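PDB 5XIL: putative prolyl-tRNA synthetase from Leishmania major, which probably joins L-proline to tRNA(Pro) at the expense of ATP, releasing AMP and diphosphate, as a class II aminoacyl-tRNA synthetase. Local coordinates for residues R405-E408 / T409-T412; T421-V424 / P425-R429; A172-V175 / L176-E180; Y36-P40 / W41-V45; R343-H346 / W347-G351. One frame throughout, in Å; residues are numbered along the deposited sequence.

Contact 1 (R405-E408 / T409-T412); sequences RAKE and TMET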
# COMPACT_ATOMS: atom_id res chain seq x y z
N ARG A 405 -14.43 7.98 -25.65
CA ARG A 405 -13.67 8.58 -26.69
C ARG A 405 -12.44 7.65 -27.02
O ARG A 405 -12.14 7.41 -28.19
CB ARG A 405 -13.18 9.95 -26.29
CG ARG A 405 -12.14 10.61 -27.18
CD ARG A 405 -12.77 11.25 -28.41
NE ARG A 405 -11.77 11.78 -29.36
CZ ARG A 405 -11.98 11.95 -30.67
NH1 ARG A 405 -13.14 11.65 -31.21
NH2 ARG A 405 -11.00 12.43 -31.45
N ALA A 406 -11.77 7.19 -25.99
CA ALA A 406 -10.63 6.27 -26.18
C ALA A 406 -11.06 4.97 -26.80
O ALA A 406 -10.38 4.52 -27.72
CB ALA A 406 -9.92 6.03 -24.85
N LYS A 407 -12.18 4.39 -26.37
CA LYS A 407 -12.68 3.14 -26.94
C LYS A 407 -12.98 3.27 -28.47
O LYS A 407 -12.65 2.35 -29.29
CB LYS A 407 -13.89 2.66 -26.17
CG LYS A 407 -14.35 1.27 -26.50
CD LYS A 407 -15.66 0.93 -25.80
CE LYS A 407 -16.30 -0.35 -26.37
NZ LYS A 407 -15.46 -1.50 -25.95
N GLU A 408 -13.60 4.37 -28.83
CA GLU A 408 -13.92 4.72 -30.24
C GLU A 408 -12.65 4.86 -31.10
O GLU A 408 -12.58 4.35 -32.23
CB GLU A 408 -14.70 6.07 -30.33
CG GLU A 408 -14.93 6.53 -31.76
CD GLU A 408 -15.60 7.92 -31.87
OE1 GLU A 408 -14.87 8.93 -31.98
OE2 GLU A 408 -16.84 7.98 -31.85
N THR A 409 -11.68 5.57 -30.61
CA THR A 409 -10.44 5.70 -31.25
C THR A 409 -9.79 4.25 -31.48
O THR A 409 -9.30 3.93 -32.61
CB THR A 409 -9.55 6.62 -30.45
OG1 THR A 409 -10.13 7.95 -30.45
CG2 THR A 409 -8.21 6.65 -31.01
N MET A 410 -9.81 3.42 -30.43
CA MET A 410 -9.30 2.10 -30.48
C MET A 410 -9.96 1.29 -31.52
O MET A 410 -9.25 0.66 -32.35
CB MET A 410 -9.31 1.41 -29.10
CG MET A 410 -8.80 -0.05 -29.10
SD MET A 410 -9.03 -0.95 -27.54
CE MET A 410 -10.79 -1.23 -27.55
N GLU A 411 -11.31 1.24 -31.49
CA GLU A 411 -12.04 0.44 -32.43
C GLU A 411 -11.87 0.91 -33.85
O GLU A 411 -11.80 0.06 -34.76
CB GLU A 411 -13.49 0.35 -32.01
CG GLU A 411 -13.68 -0.45 -30.74
CD GLU A 411 -15.07 -0.40 -30.16
OE1 GLU A 411 -15.88 0.48 -30.55
OE2 GLU A 411 -15.34 -1.22 -29.28
N THR A 412 -11.75 2.22 -34.05
CA THR A 412 -11.59 2.85 -35.39
C THR A 412 -10.22 2.37 -36.00
O THR A 412 -10.13 2.02 -37.19
CB THR A 412 -11.65 4.39 -35.22
OG1 THR A 412 -13.01 4.76 -34.95
CG2 THR A 412 -11.17 5.10 -36.47
O HOH W 1 -12.04 9.04 -32.18
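Thr-412 turns back on Glu-408 and grips its carbonyl oxygen twice: Thr-412 OG1 donates to Glu-408 O at 2.8 Å and Thr-412 N reaches the same oxygen at 2.9 Å, the two donors arriving from opposite faces of the carbonyl plane. The hydroxyl can do this because it sits beside its own backbone N (chi1 -73°), directed back toward the preceding turn. Thr-409 is placed alike one turn earlier: its N bonds to Arg-405 O at 3.1 Å, with OG1 alongside. Met-410 N to Ala-406 O and Glu-411 N to Lys-407 O continue the ladder. These are the last two turns of the long helix 387-412, next to a bound magnesium ion. Thr-409 packs on Glu-219 and its carbonyl oxygen accepts from His-413 ND1; Glu-219 and His-413 both ligate the metal, so Thr-409 belongs to the second shell. Charged pairs lie on two flanks. Lys-407 NZ meets Glu-411 OE2 at 3.3 Å in an i to i+4 salt bridge, the lysine chain running extended and bending only at its final torsion (70°), while the glutamate leans back from its first torsion, CG passing close to Lys-407 O, and is extended beyond. Arg-405 NH1 and Glu-408 OE1 form a second salt bridge of 3.3 Å. Water 1 donates to Glu-408 OE1 at 2.8 Å, is hydrogen-bonded to Thr-409 OG1, and stands over one face of the Arg-405 guanidinium.

Contact 2 (T421-V424 / P425-R429); sequences TEFV and PTLNR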
# COMPACT_ATOMS: atom_id res chain seq x y z
N THR A 421 -1.76 -7.58 -49.38
CA THR A 421 -1.26 -6.37 -49.96
C THR A 421 -1.72 -5.14 -49.19
O THR A 421 -1.14 -4.09 -49.34
CB THR A 421 -1.68 -6.16 -51.44
OG1 THR A 421 -3.07 -6.52 -51.61
CG2 THR A 421 -0.88 -7.00 -52.36
N GLU A 422 -2.76 -5.27 -48.40
CA GLU A 422 -3.26 -4.16 -47.60
C GLU A 422 -2.68 -4.11 -46.18
O GLU A 422 -2.97 -3.15 -45.44
CB GLU A 422 -4.81 -4.14 -47.60
CG GLU A 422 -5.51 -5.32 -46.97
CD GLU A 422 -7.04 -5.29 -47.10
OE1 GLU A 422 -7.58 -4.23 -47.55
OE2 GLU A 422 -7.71 -6.28 -46.73
N PHE A 423 -1.88 -5.11 -45.83
CA PHE A 423 -1.35 -5.28 -44.45
C PHE A 423 -0.37 -4.18 -44.09
O PHE A 423 -0.63 -3.39 -43.17
CB PHE A 423 -0.66 -6.63 -44.33
CG PHE A 423 -0.34 -7.07 -42.90
CD1 PHE A 423 0.81 -6.65 -42.27
CD2 PHE A 423 -1.22 -7.90 -42.22
CE1 PHE A 423 1.10 -7.04 -40.96
CE2 PHE A 423 -0.98 -8.31 -40.92
CZ PHE A 423 0.20 -7.89 -40.30
N VAL A 424 0.73 -4.05 -44.81
CA VAL A 424 1.68 -2.98 -44.47
C VAL A 424 1.16 -1.55 -44.67
O VAL A 424 1.46 -0.66 -43.90
CB VAL A 424 3.04 -3.15 -45.15
CG1 VAL A 424 3.96 -1.96 -44.89
CG2 VAL A 424 3.72 -4.40 -44.59
N PRO A 425 0.39 -1.32 -45.70
CA PRO A 425 -0.27 0.03 -45.78
C PRO A 425 -1.19 0.38 -44.60
O PRO A 425 -1.18 1.53 -44.18
CB PRO A 425 -1.07 -0.06 -47.04
CG PRO A 425 -0.22 -0.99 -47.88
CD PRO A 425 0.25 -2.05 -46.96
N THR A 426 -1.87 -0.61 -44.07
CA THR A 426 -2.61 -0.46 -42.84
C THR A 426 -1.76 -0.13 -41.66
O THR A 426 -2.06 0.80 -40.89
CB THR A 426 -3.53 -1.68 -42.63
OG1 THR A 426 -4.35 -1.82 -43.77
CG2 THR A 426 -4.42 -1.49 -41.41
N LEU A 427 -0.66 -0.86 -41.47
CA LEU A 427 0.26 -0.48 -40.47
C LEU A 427 0.70 0.98 -40.66
O LEU A 427 0.78 1.69 -39.68
CB LEU A 427 1.54 -1.34 -40.51
CG LEU A 427 1.31 -2.82 -40.27
CD1 LEU A 427 2.71 -3.41 -40.44
CD2 LEU A 427 0.70 -3.11 -38.88
N ASN A 428 1.02 1.36 -41.89
CA ASN A 428 1.48 2.67 -42.14
C ASN A 428 0.43 3.74 -41.93
O ASN A 428 0.78 4.91 -41.81
CB ASN A 428 2.06 2.80 -43.52
CG ASN A 428 3.38 2.08 -43.65
OD1 ASN A 428 4.09 1.86 -42.68
ND2 ASN A 428 3.75 1.78 -44.90
N ARG A 429 -0.81 3.32 -41.70
CA ARG A 429 -1.88 4.25 -41.38
C ARG A 429 -2.01 4.35 -39.85
O ARG A 429 -2.99 4.89 -39.34
CB ARG A 429 -3.20 3.78 -42.00
CG ARG A 429 -3.48 4.37 -43.38
CD ARG A 429 -4.92 4.13 -43.79
NE ARG A 429 -5.16 2.76 -44.22
CZ ARG A 429 -4.75 2.25 -45.38
NH1 ARG A 429 -4.08 3.02 -46.24
NH2 ARG A 429 -5.00 0.99 -45.68
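Phe-423 presents its ring obliquely to Leu-427, whose CD1 lies 4.0 Å from Phe-423 CE1, one helical turn on. The same ring is stacked with Trp-420 and makes an edge-to-face pair with Phe-508, which would hold the ring in its setting. The other flat group is the Arg-429 guanidinium, one face of which has Pro-425 O 3.8 Å above its centre. Pro-425 stands in the first turn of helix 423-428, where its lack of an N-H costs no hydrogen bond; its CD rests 3.5 Å from Val-424 CB and 3.4 Å from Thr-421 O. Beside it, Glu-422 O takes two donors, Thr-426 N at 3.1 Å and Thr-426 OG1 at a short 2.5 Å, the hydroxyl brought round by a chi1 of -55° that sets it next to the backbone N. Leu-427 N and Asn-428 N continue the pattern to Phe-423 O and Val-424 O. Val-424 CG1 and Asn-428 ND2 lie alongside, 3.7 Å apart, and the amide oxygen of Asn-428 is bonded to Arg-510 NH2. In this C-terminal domain the short helix lies in the connection between the parallel strands 414-416 and 432-437: Phe-423, Thr-426 and Leu-427 face Ile-433 of the latter strand, and Val-424 abuts helix 441-455.

Contact 3 (A172-V175 / L176-E180); sequences AKEV and LEILE
Helix 168-189 of the class II synthetase catalytic core carries this contact, in which Lys-173 and Glu-177 form an i to i+4 salt bridge along its outer side while the other flanks pack on the core strands and helix 40-60. Lys-173 NZ donates to Glu-177 OE2 at 2.6 Å, approaching from above the carboxylate, 38° out of its plane. The lysine has CG opposite its backbone N (chi1 167°) and stays extended until the last torsion tips the amine over; the glutamate starts with CG beside its own N (chi1 -75°), leaning back a turn to meet it. Glu-174, next round the helix, points into the core. Its methylene CG runs beside Ile-178 CG1 at 4.1 Å, and its buried carboxylate is met by three partners: Arg-132 NH2 in a salt bridge to OE2, Trp-165 NE1 and Asn-260 ND2 at OE1. A buried charge supplied in this way is probably well stabilised as the anion. Ile-178 in turn touches Ile-57 and Leu-60 of helix 40-60, whereas Val-175 and Leu-179 lie on Thr-212 of strand 210-218. The backbone is regular apart from one loose spot: Leu-176 N makes weak bonds to both Ala-172 O (3.5 Å) and Lys-173 O (3.3 Å), while Glu-177 N reaches Lys-173 O at 3.1 Å. Val-175 O, by contrast, takes two donors, Leu-179 N at 3.1 Å and Ser-230 OG from strand 223-234.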
# COMPACT_ATOMS: atom_id res chain seq x y z
N ALA A 172 -6.59 -22.34 -13.87
CA ALA A 172 -7.09 -21.68 -15.08
C ALA A 172 -8.13 -20.65 -14.78
O ALA A 172 -8.15 -19.56 -15.42
CB ALA A 172 -7.67 -22.66 -16.09
N LYS A 173 -9.00 -20.94 -13.83
CA LYS A 173 -10.05 -20.02 -13.47
C LYS A 173 -9.45 -18.75 -12.83
O LYS A 173 -9.86 -17.67 -13.20
CB LYS A 173 -11.06 -20.68 -12.54
CG LYS A 173 -12.05 -19.76 -11.83
CD LYS A 173 -13.07 -20.65 -11.11
CE LYS A 173 -14.18 -19.87 -10.42
NZ LYS A 173 -13.53 -18.98 -9.42
N GLU A 174 -8.45 -18.90 -11.99
CA GLU A 174 -7.84 -17.73 -11.32
C GLU A 174 -7.08 -16.85 -12.31
O GLU A 174 -7.03 -15.62 -12.18
CB GLU A 174 -6.93 -18.18 -10.21
CG GLU A 174 -6.43 -17.01 -9.35
CD GLU A 174 -5.47 -17.43 -8.26
OE1 GLU A 174 -4.53 -18.28 -8.51
OE2 GLU A 174 -5.62 -16.89 -7.15
N VAL A 175 -6.41 -17.51 -13.25
CA VAL A 175 -5.70 -16.82 -14.33
C VAL A 175 -6.58 -15.75 -14.97
O VAL A 175 -6.17 -14.60 -15.14
CB VAL A 175 -5.20 -17.81 -15.39
CG1 VAL A 175 -4.84 -17.08 -16.66
CG2 VAL A 175 -3.96 -18.55 -14.88
N LEU A 176 -7.82 -16.11 -15.28
CA LEU A 176 -8.76 -15.20 -15.90
C LEU A 176 -9.42 -14.24 -14.92
O LEU A 176 -9.77 -13.14 -15.32
CB LEU A 176 -9.82 -15.95 -16.69
CG LEU A 176 -9.36 -16.79 -17.88
CD1 LEU A 176 -10.44 -17.69 -18.46
CD2 LEU A 176 -8.87 -15.85 -18.96
N GLU A 177 -9.58 -14.63 -13.68
CA GLU A 177 -10.06 -13.71 -12.66
C GLU A 177 -9.09 -12.55 -12.50
O GLU A 177 -9.52 -11.38 -12.40
CB GLU A 177 -10.32 -14.38 -11.32
CG GLU A 177 -11.62 -15.21 -11.34
CD GLU A 177 -11.71 -16.17 -10.14
OE1 GLU A 177 -10.70 -16.59 -9.55
OE2 GLU A 177 -12.84 -16.54 -9.80
N ILE A 178 -7.83 -12.89 -12.48
CA ILE A 178 -6.78 -11.92 -12.32
C ILE A 178 -6.72 -11.02 -13.55
O ILE A 178 -6.61 -9.79 -13.42
CB ILE A 178 -5.41 -12.60 -12.02
CG1 ILE A 178 -5.39 -13.24 -10.63
CG2 ILE A 178 -4.26 -11.59 -12.21
CD1 ILE A 178 -5.41 -12.26 -9.47
N LEU A 179 -6.83 -11.62 -14.74
CA LEU A 179 -6.90 -10.83 -15.94
C LEU A 179 -8.04 -9.85 -15.94
O LEU A 179 -7.83 -8.69 -16.32
CB LEU A 179 -6.98 -11.71 -17.23
CG LEU A 179 -6.71 -10.92 -18.51
CD1 LEU A 179 -5.26 -10.59 -18.60
CD2 LEU A 179 -7.17 -11.69 -19.73
N GLU A 180 -9.22 -10.26 -15.44
CA GLU A 180 -10.33 -9.33 -15.27
C GLU A 180 -10.03 -8.18 -14.33
O GLU A 180 -10.46 -7.03 -14.59
CB GLU A 180 -11.62 -10.05 -14.90
CG GLU A 180 -12.18 -10.88 -16.01
CD GLU A 180 -12.43 -10.15 -17.36
OE1 GLU A 180 -12.81 -9.00 -17.42
OE2 GLU A 180 -12.30 -10.84 -18.37

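Contact 4 (Y36-P40 / W41-V45); sequences YIIRP and WAYYV
This is a helix-start contact at the subunit interface, where Ile-38, at the end of the short strand 37-38, packs back onto Ala-42 and Tyr-43 in the first turn of helix 40-60. Arg-39 occupies the N-cap and has an extended backbone (psi 166°), which lets its carbonyl oxygen point into the helix: Tyr-43 N donates to Arg-39 O at 2.9 Å in an almost straight bond (176° at the hydrogen), and Ala-42 N adds a weak one. Pro-40 follows as the first helical residue, a place where no N-H is needed, and its carbonyl oxygen takes Tyr-44 N at 3.0 Å. The apolar touch is made by one methyl. Ile-38 CG1 lies beside the backbone N (chi1 -54°), which leaves CG2 opposite it. That methyl, Ile-38 CG2, comes to 3.8 Å from Ala-42 CB and 4.0 Å from Tyr-43 CB, and lies at the edge of the Tyr-43 ring near its plane, screening the Tyr-43 N-H from one side. Tyr-44 and Trp-41 lead away from the preceding segment; Trp-41 packs on Met-284 and its NE1 is bonded to Lys-350 O. On the second subunit, Trp-122 makes a cation-pi pair with Arg-39, and Tyr-66 and Asp-64 lie against Ile-38 and Tyr-43. Ile-38 also has backbone bonds to that subunit. The helix and the strand 63-64 after it are consistent with motif 1, the dimer-forming element of class II synthetases, and the pairing of Ile-38 before the N-cap with Tyr-43 four residues after it is a hydrophobic staple.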
# COMPACT_ATOMS: atom_id res chain seq x y z
N TYR A 36 14.10 7.61 -12.32
CA TYR A 36 13.33 8.85 -12.27
C TYR A 36 12.80 8.91 -10.85
O TYR A 36 12.53 7.87 -10.28
CB TYR A 36 12.13 8.72 -13.26
N ILE A 37 12.62 10.11 -10.30
CA ILE A 37 11.72 10.31 -9.14
C ILE A 37 10.27 10.41 -9.63
O ILE A 37 9.98 11.16 -10.56
CB ILE A 37 12.08 11.59 -8.45
CG1 ILE A 37 13.46 11.45 -7.82
CG2 ILE A 37 11.15 11.93 -7.30
CD1 ILE A 37 14.05 12.81 -7.52
N ILE A 38 9.39 9.64 -9.02
CA ILE A 38 7.98 9.73 -9.31
C ILE A 38 7.34 10.70 -8.31
O ILE A 38 7.18 10.39 -7.15
CB ILE A 38 7.29 8.35 -9.29
CG1 ILE A 38 8.03 7.41 -10.24
CG2 ILE A 38 5.84 8.53 -9.79
CD1 ILE A 38 7.59 5.95 -10.23
N ARG A 39 7.00 11.92 -8.77
CA ARG A 39 6.41 12.90 -7.96
C ARG A 39 4.91 12.61 -7.69
O ARG A 39 4.32 11.75 -8.36
CB ARG A 39 6.57 14.25 -8.66
CG ARG A 39 8.03 14.60 -8.92
CD ARG A 39 8.18 16.05 -9.46
NE ARG A 39 7.88 16.98 -8.38
CZ ARG A 39 7.87 18.30 -8.52
NH1 ARG A 39 8.14 18.84 -9.67
NH2 ARG A 39 7.64 19.07 -7.50
N PRO A 40 4.30 13.29 -6.70
CA PRO A 40 2.93 12.93 -6.32
C PRO A 40 1.90 12.95 -7.40
O PRO A 40 1.00 12.14 -7.29
CB PRO A 40 2.56 13.98 -5.27
CG PRO A 40 3.90 14.28 -4.69
CD PRO A 40 4.86 14.28 -5.78
N TRP A 41 1.98 13.83 -8.39
CA TRP A 41 0.91 13.86 -9.34
C TRP A 41 0.75 12.55 -10.09
O TRP A 41 -0.38 12.11 -10.45
CB TRP A 41 1.11 15.02 -10.30
CG TRP A 41 -0.06 15.36 -11.16
CD1 TRP A 41 -0.13 15.26 -12.54
CD2 TRP A 41 -1.32 15.90 -10.73
NE1 TRP A 41 -1.37 15.69 -12.96
CE2 TRP A 41 -2.12 16.07 -11.88
CE3 TRP A 41 -1.85 16.26 -9.47
CZ2 TRP A 41 -3.43 16.59 -11.81
CZ3 TRP A 41 -3.15 16.80 -9.42
CH2 TRP A 41 -3.93 16.92 -10.57
N ALA A 42 1.89 11.93 -10.39
CA ALA A 42 1.91 10.61 -10.94
C ALA A 42 1.78 9.47 -9.91
O ALA A 42 1.06 8.48 -10.11
CB ALA A 42 3.14 10.41 -11.77
N TYR A 43 2.54 9.55 -8.81
CA TYR A 43 2.47 8.53 -7.77
C TYR A 43 1.06 8.24 -7.22
O TYR A 43 0.73 7.10 -6.93
CB TYR A 43 3.45 8.81 -6.60
CG TYR A 43 3.70 7.54 -5.81
CD1 TYR A 43 4.60 6.57 -6.28
CD2 TYR A 43 2.92 7.21 -4.71
CE1 TYR A 43 4.79 5.38 -5.59
CE2 TYR A 43 3.12 6.01 -4.01
CZ TYR A 43 4.07 5.12 -4.48
OH TYR A 43 4.24 3.92 -3.87
N TYR A 44 0.24 9.28 -7.07
CA TYR A 44 -1.14 9.13 -6.60
C TYR A 44 -1.84 8.11 -7.44
O TYR A 44 -2.66 7.31 -6.94
CB TYR A 44 -1.92 10.43 -6.66
CG TYR A 44 -3.24 10.31 -6.04
CD1 TYR A 44 -3.36 10.36 -4.65
CD2 TYR A 44 -4.39 10.17 -6.81
CE1 TYR A 44 -4.62 10.23 -4.04
CE2 TYR A 44 -5.65 10.01 -6.24
CZ TYR A 44 -5.75 10.04 -4.85
OH TYR A 44 -6.96 9.91 -4.27
N VAL A 45 -1.51 8.11 -8.74
CA VAL A 45 -2.12 7.09 -9.63
C VAL A 45 -1.80 5.64 -9.17
O VAL A 45 -2.66 4.83 -9.07
CB VAL A 45 -1.75 7.32 -11.10
CG1 VAL A 45 -2.41 6.29 -11.94
CG2 VAL A 45 -2.14 8.72 -11.53

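Contact 5 (R343-H346 / W347-G351); sequences RFNH and WEVKG
Four successive i to i+4 bonds join Arg-343, Phe-344, Asn-345 and His-346 to Trp-347, Glu-348, Val-349 and Lys-350, from the nearly linear Trp-347 N to Arg-343 O (3.2 Å) to the longer Lys-350 N to His-346 O (3.3 Å). Among the side chains, His-346 is the centre. It stands edge-on to its neighbour in a T-shaped pair: His-346 CD2 lies over one face of the indole, 3.5 Å from Trp-347 CE2, with the two planes at 87°. The first torsions explain this, since the imidazole CG is opposite its backbone N (chi1 172°) while the indole CG lies beside its own (chi1 -65°), and both groups then project the same way. The imidazole receives an off-centre CH-pi contact from Lys-350 CD, 3.6 Å from His-346 NE2. The lysine bends at both of its last torsions, and its amine goes on to a salt bridge with Glu-25 and a bond to Ala-24 O. Trp-347 NE1 is bonded to Asp-333 OD2, which would also hold the indole's rotation. On another flank Asn-345 OD1 passes Val-349 CG2 at 3.8 Å on its way to Gly-4 N. Phe-344 and Trp-347 lie against strand 293-297, seating the helix on the mixed sheet of the anticodon-binding domain. The helix stops at Gly-351, whose positive phi makes it the C-prime residue of a Schellman motif: Val-352 N turns back to Trp-347 O, and Gly-351 N bonds weakly to Glu-348 O.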
# COMPACT_ATOMS: atom_id res chain seq x y z
N ARG A 343 -2.31 30.52 -14.13
CA ARG A 343 -2.80 29.43 -13.28
C ARG A 343 -3.68 28.47 -14.11
O ARG A 343 -3.56 27.26 -13.95
CB ARG A 343 -3.52 29.98 -12.06
CG ARG A 343 -2.59 30.59 -11.03
CD ARG A 343 -3.37 31.27 -9.94
NE ARG A 343 -3.59 32.66 -10.27
CZ ARG A 343 -4.29 33.52 -9.52
NH1 ARG A 343 -4.93 33.13 -8.42
NH2 ARG A 343 -4.32 34.79 -9.90
N PHE A 344 -4.54 28.98 -15.01
CA PHE A 344 -5.38 28.11 -15.77
C PHE A 344 -4.45 27.16 -16.56
O PHE A 344 -4.72 25.95 -16.72
CB PHE A 344 -6.21 28.86 -16.85
CG PHE A 344 -7.40 29.66 -16.34
CD1 PHE A 344 -7.58 30.00 -15.00
CD2 PHE A 344 -8.31 30.14 -17.28
CE1 PHE A 344 -8.62 30.81 -14.58
CE2 PHE A 344 -9.37 30.93 -16.84
CZ PHE A 344 -9.52 31.24 -15.52
N ASN A 345 -3.40 27.72 -17.13
CA ASN A 345 -2.49 26.93 -17.99
C ASN A 345 -1.78 25.80 -17.22
O ASN A 345 -1.70 24.63 -17.70
CB ASN A 345 -1.42 27.80 -18.66
CG ASN A 345 -0.38 26.96 -19.42
OD1 ASN A 345 -0.65 26.43 -20.54
ND2 ASN A 345 0.75 26.77 -18.81
N HIS A 346 -1.25 26.16 -16.05
CA HIS A 346 -0.56 25.27 -15.18
C HIS A 346 -1.39 24.02 -14.86
O HIS A 346 -0.92 22.90 -14.96
CB HIS A 346 -0.20 26.00 -13.88
CG HIS A 346 0.36 25.12 -12.80
ND1 HIS A 346 1.67 24.69 -12.79
CD2 HIS A 346 -0.21 24.62 -11.67
CE1 HIS A 346 1.87 23.95 -11.73
NE2 HIS A 346 0.75 23.90 -11.03
N TRP A 347 -2.63 24.23 -14.43
CA TRP A 347 -3.55 23.10 -14.14
C TRP A 347 -4.08 22.41 -15.38
O TRP A 347 -4.42 21.21 -15.32
CB TRP A 347 -4.70 23.60 -13.24
CG TRP A 347 -4.15 24.04 -11.86
CD1 TRP A 347 -3.95 25.34 -11.39
CD2 TRP A 347 -3.60 23.18 -10.84
NE1 TRP A 347 -3.38 25.30 -10.18
CE2 TRP A 347 -3.15 24.00 -9.80
CE3 TRP A 347 -3.51 21.80 -10.69
CZ2 TRP A 347 -2.57 23.50 -8.63
CZ3 TRP A 347 -2.94 21.28 -9.50
CH2 TRP A 347 -2.49 22.12 -8.50
N GLU A 348 -4.19 23.13 -16.49
CA GLU A 348 -4.51 22.52 -17.78
C GLU A 348 -3.46 21.52 -18.16
O GLU A 348 -3.77 20.39 -18.58
CB GLU A 348 -4.59 23.58 -18.88
CG GLU A 348 -5.00 23.02 -20.23
CD GLU A 348 -5.48 24.11 -21.16
OE1 GLU A 348 -4.64 24.78 -21.80
OE2 GLU A 348 -6.70 24.33 -21.20
N VAL A 349 -2.21 21.93 -18.04
CA VAL A 349 -1.13 21.06 -18.41
C VAL A 349 -1.06 19.79 -17.53
O VAL A 349 -0.68 18.69 -17.99
CB VAL A 349 0.19 21.82 -18.40
CG1 VAL A 349 1.34 20.84 -18.66
CG2 VAL A 349 0.15 22.91 -19.50
N LYS A 350 -1.42 19.95 -16.25
CA LYS A 350 -1.46 18.83 -15.31
C LYS A 350 -2.61 17.95 -15.58
O LYS A 350 -2.57 16.78 -15.23
CB LYS A 350 -1.48 19.30 -13.86
CG LYS A 350 -0.17 19.92 -13.41
CD LYS A 350 -0.23 20.58 -12.05
CE LYS A 350 -0.38 19.55 -10.96
NZ LYS A 350 0.91 18.78 -10.90
N GLY A 351 -3.66 18.49 -16.20
CA GLY A 351 -4.79 17.68 -16.53
C GLY A 351 -5.85 17.56 -15.46
O GLY A 351 -6.62 16.59 -15.49

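From the N terminus the order is contact 4 (36-45), contact 3 (172-180), contact 5 (343-351), contact 1 (405-412) and contact 2 (421-429). Each joins adjoining segments, so none closes a long loop, and none nests in or crosses another. Contacts 4 and 5 touch, with centres about 17 Å apart: Trp-41 NE1 lies 2.8 Å from Lys-350 O, probably hydrogen-bonded, linking the interface helix 40-60 to the anticodon-binding domain. Contact 3 lies in the catalytic core, on helix 168-189, which also packs on helix 40-60. Contacts 1 and 2 follow closely, centres about 19 Å apart without touching, and lead from long helix 387-412 into the C-terminal domain.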